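PDB 3CP7: alkaline serine protease AL20 from Nesterenkonia abyssinica, which probably hydrolyses peptide bonds as a secreted, thermostable, trypsin-like serine protease active at alkaline pH. Local coordinates for residues 34-48 with 82-96. Sequence-based numbering, arbitrary orientation.
Sequences STVATAGHCLHDGNG and WANRGDFEHDYAFAV. With FMT (formic acid), chain C.
Trp82 lays one face of its indole over the backbone of Gly40 and His41, with His41 CB only 3.3 Å from Trp82 CZ2, while Gly46 CA and Gly86 CA lie against the opposite face. Glycine suits position 40, where a CB would run into both the indole and Asp91. At the ring edge Trp82 NE1 gives an almost straight bond (174°) to His44 O, 3.0 Å away and lying in the indole plane, though NE1 approaches from above the plane of the His44 carbonyl. Were Trp82 an alanine, His44 O would probably lose this donor and a gap open beneath the turn carrying His41. Asp91, its CG anti to the backbone N (chi1 -173°), brings both carboxylate oxygens to that turn: OD1 accepts a hydrogen bond from His41 ND1 at 2.7 Å, exactly in the imidazole plane, and OD2 accepts from His41 N at 2.8 Å, each through its syn lone pair. Ser188 also bonds to OD1, so the carboxylate is held against rotation. As in other trypsin-like proteases, the pair faces the cleft between two barrels, consistent with a Ser-His-Asp triad completed by Ser169; formic acid, probably from the crystallisation liquor, accepts from His41 NE2 and also bonds to Ser169 OG and Gly167 N. Leading to His41 and away from Asp91, strands 35-38 and 93-96 pair antiparallel, with Val36 and Ala95 exchanging two backbone bonds. Leu43 CD1 settles 3.7 Å from Ala93 CB, a methyl small enough to leave it room, whereas on the other face Phe94 CE1 reaches Ala37 CB at 3.8 Å. Ala83 CB sits over the centre of the His44 ring, whose ND1 accepts from Gly46 N.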
# COMPACT_ATOMS: atom_id res chain seq x y z
N SER A 34 0.72 -16.00 6.10
CA SER A 34 1.80 -15.19 6.65
C SER A 34 1.35 -13.81 7.12
O SER A 34 2.19 -12.93 7.33
CB SER A 34 2.91 -15.01 5.61
OG SER A 34 3.42 -16.26 5.20
N THR A 35 0.04 -13.61 7.27
CA THR A 35 -0.49 -12.25 7.44
C THR A 35 -1.04 -12.00 8.83
O THR A 35 -1.88 -12.76 9.33
CB THR A 35 -1.57 -11.96 6.38
OG1 THR A 35 -1.00 -12.09 5.08
CG2 THR A 35 -2.10 -10.53 6.50
N VAL A 36 -0.56 -10.91 9.44
CA VAL A 36 -1.15 -10.39 10.68
C VAL A 36 -1.81 -9.03 10.45
O VAL A 36 -1.30 -8.19 9.69
CB VAL A 36 -0.14 -10.31 11.86
CG1 VAL A 36 0.35 -11.70 12.25
CG2 VAL A 36 1.04 -9.39 11.53
N ALA A 37 -2.94 -8.84 11.12
CA ALA A 37 -3.62 -7.55 11.15
C ALA A 37 -3.07 -6.75 12.31
O ALA A 37 -2.82 -7.28 13.40
CB ALA A 37 -5.10 -7.75 11.34
N THR A 38 -2.90 -5.45 12.06
CA THR A 38 -2.44 -4.54 13.09
C THR A 38 -2.94 -3.13 12.77
O THR A 38 -3.78 -2.96 11.88
CB THR A 38 -0.89 -4.62 13.24
OG1 THR A 38 -0.49 -3.93 14.43
CG2 THR A 38 -0.16 -4.04 12.04
N ALA A 39 -2.45 -2.14 13.50
CA ALA A 39 -2.79 -0.73 13.21
C ALA A 39 -1.77 -0.16 12.24
O ALA A 39 -0.60 -0.52 12.25
CB ALA A 39 -2.81 0.09 14.50
N GLY A 40 -2.22 0.77 11.40
CA GLY A 40 -1.31 1.48 10.51
C GLY A 40 -0.17 2.13 11.27
O GLY A 40 0.98 2.05 10.85
N HIS A 41 -0.46 2.76 12.41
CA HIS A 41 0.57 3.47 13.15
C HIS A 41 1.57 2.54 13.82
O HIS A 41 2.60 3.00 14.31
CB HIS A 41 -0.05 4.48 14.13
CG HIS A 41 -0.53 3.89 15.42
ND1 HIS A 41 -1.86 3.63 15.69
CD2 HIS A 41 0.15 3.56 16.55
CE1 HIS A 41 -1.97 3.15 16.92
NE2 HIS A 41 -0.77 3.10 17.46
N CYS A 42 1.29 1.24 13.83
CA CYS A 42 2.25 0.25 14.35
C CYS A 42 3.27 -0.17 13.30
O CYS A 42 4.22 -0.90 13.61
CB CYS A 42 1.52 -1.00 14.84
SG CYS A 42 0.48 -0.73 16.30
N LEU A 43 3.09 0.27 12.05
CA LEU A 43 4.09 -0.07 11.04
C LEU A 43 4.46 1.07 10.09
O LEU A 43 5.34 0.90 9.23
CB LEU A 43 3.72 -1.35 10.27
CG LEU A 43 2.33 -1.50 9.65
CD1 LEU A 43 2.15 -0.51 8.49
CD2 LEU A 43 2.14 -2.94 9.18
N HIS A 44 3.84 2.24 10.26
CA HIS A 44 4.16 3.40 9.44
C HIS A 44 3.90 4.68 10.21
O HIS A 44 2.89 4.78 10.92
CB HIS A 44 3.37 3.37 8.12
CG HIS A 44 3.84 4.38 7.12
ND1 HIS A 44 3.53 5.72 7.22
CD2 HIS A 44 4.64 4.26 6.03
CE1 HIS A 44 4.09 6.37 6.22
NE2 HIS A 44 4.78 5.51 5.49
N ASP A 45 4.79 5.66 10.05
CA ASP A 45 4.72 6.93 10.80
C ASP A 45 3.45 7.74 10.54
O ASP A 45 3.02 8.52 11.40
CB ASP A 45 5.91 7.84 10.45
CG ASP A 45 7.27 7.28 10.86
OD1 ASP A 45 7.37 6.47 11.81
OD2 ASP A 45 8.26 7.69 10.22
N GLY A 46 2.88 7.60 9.34
CA GLY A 46 1.82 8.50 8.90
C GLY A 46 2.41 9.66 8.11
O GLY A 46 3.53 9.57 7.59
N ASN A 47 1.66 10.76 8.03
CA ASN A 47 1.97 11.85 7.09
C ASN A 47 3.44 12.29 7.09
O ASN A 47 3.96 12.75 8.11
CB ASN A 47 1.03 13.04 7.29
CG ASN A 47 1.01 13.99 6.09
OD1 ASN A 47 1.79 13.83 5.15
ND2 ASN A 47 0.11 14.96 6.12
N GLY A 48 4.09 12.14 5.93
CA GLY A 48 5.48 12.57 5.73
C GLY A 48 6.55 11.70 6.36
O GLY A 48 7.73 12.03 6.30
N TRP A 82 -3.79 6.21 5.83
CA TRP A 82 -2.89 6.33 6.98
C TRP A 82 -1.50 6.82 6.55
O TRP A 82 -0.98 7.80 7.08
CB TRP A 82 -2.78 5.03 7.80
CG TRP A 82 -1.80 5.26 8.89
CD1 TRP A 82 -0.48 4.90 8.92
CD2 TRP A 82 -2.03 6.06 10.04
NE1 TRP A 82 0.12 5.40 10.05
CE2 TRP A 82 -0.81 6.13 10.75
CE3 TRP A 82 -3.16 6.72 10.55
CZ2 TRP A 82 -0.69 6.83 11.95
CZ3 TRP A 82 -3.04 7.42 11.76
CH2 TRP A 82 -1.81 7.47 12.44
N ALA A 83 -0.90 6.12 5.59
CA ALA A 83 0.47 6.46 5.17
C ALA A 83 0.62 7.88 4.66
O ALA A 83 1.64 8.52 4.90
CB ALA A 83 0.95 5.49 4.09
N ASN A 84 -0.39 8.34 3.93
CA ASN A 84 -0.30 9.61 3.25
C ASN A 84 -0.76 10.79 4.11
O ASN A 84 -0.27 11.90 3.93
CB ASN A 84 -1.05 9.57 1.91
CG ASN A 84 -0.30 8.76 0.83
OD1 ASN A 84 0.46 9.34 0.06
ND2 ASN A 84 -0.53 7.44 0.76
N ARG A 85 -1.69 10.55 5.03
CA ARG A 85 -2.36 11.66 5.72
C ARG A 85 -2.55 11.44 7.24
O ARG A 85 -3.04 12.33 7.94
CB ARG A 85 -3.70 11.98 5.02
CG ARG A 85 -3.61 12.09 3.47
CD ARG A 85 -4.91 12.48 2.76
NE ARG A 85 -5.94 11.43 2.75
CZ ARG A 85 -6.88 11.31 3.68
NH1 ARG A 85 -7.79 10.35 3.60
NH2 ARG A 85 -6.90 12.15 4.71
N GLY A 86 -2.19 10.26 7.76
CA GLY A 86 -2.44 9.95 9.17
C GLY A 86 -3.93 9.91 9.49
O GLY A 86 -4.35 10.29 10.59
N ASP A 87 -4.73 9.46 8.52
CA ASP A 87 -6.19 9.44 8.63
C ASP A 87 -6.62 8.31 9.55
O ASP A 87 -6.53 7.14 9.18
CB ASP A 87 -6.77 9.23 7.24
CG ASP A 87 -8.29 9.28 7.19
OD1 ASP A 87 -8.96 9.33 8.25
OD2 ASP A 87 -8.82 9.28 6.06
N PHE A 88 -7.12 8.65 10.74
CA PHE A 88 -7.52 7.63 11.71
C PHE A 88 -8.71 6.77 11.25
O PHE A 88 -8.89 5.66 11.76
CB PHE A 88 -7.78 8.22 13.10
CG PHE A 88 -6.52 8.51 13.86
CD1 PHE A 88 -6.03 9.81 13.98
CD2 PHE A 88 -5.79 7.47 14.44
CE1 PHE A 88 -4.85 10.06 14.68
CE2 PHE A 88 -4.61 7.71 15.15
CZ PHE A 88 -4.15 9.02 15.27
N GLU A 89 -9.49 7.25 10.28
CA GLU A 89 -10.54 6.38 9.74
C GLU A 89 -9.95 5.12 9.10
O GLU A 89 -10.67 4.13 8.92
CB GLU A 89 -11.43 7.10 8.72
CG GLU A 89 -12.35 8.14 9.34
CD GLU A 89 -13.43 8.63 8.41
OE1 GLU A 89 -13.25 8.57 7.17
OE2 GLU A 89 -14.47 9.09 8.93
N HIS A 90 -8.66 5.16 8.77
CA HIS A 90 -8.00 4.03 8.11
C HIS A 90 -6.73 3.61 8.83
O HIS A 90 -5.77 3.19 8.20
CB HIS A 90 -7.76 4.33 6.63
CG HIS A 90 -9.02 4.66 5.90
ND1 HIS A 90 -9.88 3.68 5.43
CD2 HIS A 90 -9.62 5.84 5.63
CE1 HIS A 90 -10.93 4.25 4.87
NE2 HIS A 90 -10.81 5.56 4.99
N ASP A 91 -6.74 3.68 10.16
CA ASP A 91 -5.57 3.26 10.93
C ASP A 91 -5.58 1.75 11.11
O ASP A 91 -5.68 1.24 12.23
CB ASP A 91 -5.50 3.95 12.29
CG ASP A 91 -4.20 3.66 13.03
OD1 ASP A 91 -4.14 3.86 14.26
OD2 ASP A 91 -3.22 3.24 12.37
N TYR A 92 -5.50 1.03 9.99
CA TYR A 92 -5.36 -0.42 9.98
C TYR A 92 -4.28 -0.78 8.96
O TYR A 92 -3.93 0.03 8.07
CB TYR A 92 -6.69 -1.13 9.63
CG TYR A 92 -7.36 -0.56 8.41
CD1 TYR A 92 -8.46 0.30 8.52
CD2 TYR A 92 -6.89 -0.84 7.12
CE1 TYR A 92 -9.06 0.85 7.40
CE2 TYR A 92 -7.48 -0.29 6.00
CZ TYR A 92 -8.57 0.56 6.14
OH TYR A 92 -9.16 1.12 5.02
N ALA A 93 -3.74 -1.98 9.09
CA ALA A 93 -2.64 -2.42 8.24
C ALA A 93 -2.44 -3.90 8.41
O ALA A 93 -3.01 -4.52 9.30
CB ALA A 93 -1.36 -1.67 8.61
N PHE A 94 -1.60 -4.45 7.55
CA PHE A 94 -1.27 -5.87 7.62
C PHE A 94 0.22 -6.01 7.47
O PHE A 94 0.84 -5.26 6.69
CB PHE A 94 -2.01 -6.63 6.51
CG PHE A 94 -3.50 -6.50 6.61
CD1 PHE A 94 -4.23 -7.37 7.42
CD2 PHE A 94 -4.18 -5.46 5.97
CE1 PHE A 94 -5.60 -7.24 7.57
CE2 PHE A 94 -5.54 -5.31 6.12
CZ PHE A 94 -6.25 -6.18 6.94
N ALA A 95 0.81 -6.95 8.19
CA ALA A 95 2.22 -7.27 7.99
C ALA A 95 2.31 -8.70 7.50
O ALA A 95 1.69 -9.62 8.07
CB ALA A 95 3.01 -7.08 9.29
N VAL A 96 3.08 -8.88 6.44
CA VAL A 96 3.34 -10.20 5.88
C VAL A 96 4.69 -10.67 6.40
O VAL A 96 5.72 -10.01 6.18
CB VAL A 96 3.32 -10.17 4.34
CG1 VAL A 96 3.52 -11.57 3.78
CG2 VAL A 96 2.00 -9.58 3.84
C FMT C . 0.81 1.97 20.83
O1 FMT C . 0.71 2.67 19.81
O2 FMT C . -0.17 1.54 21.44
O HOH W 1 3.52 10.38 4.02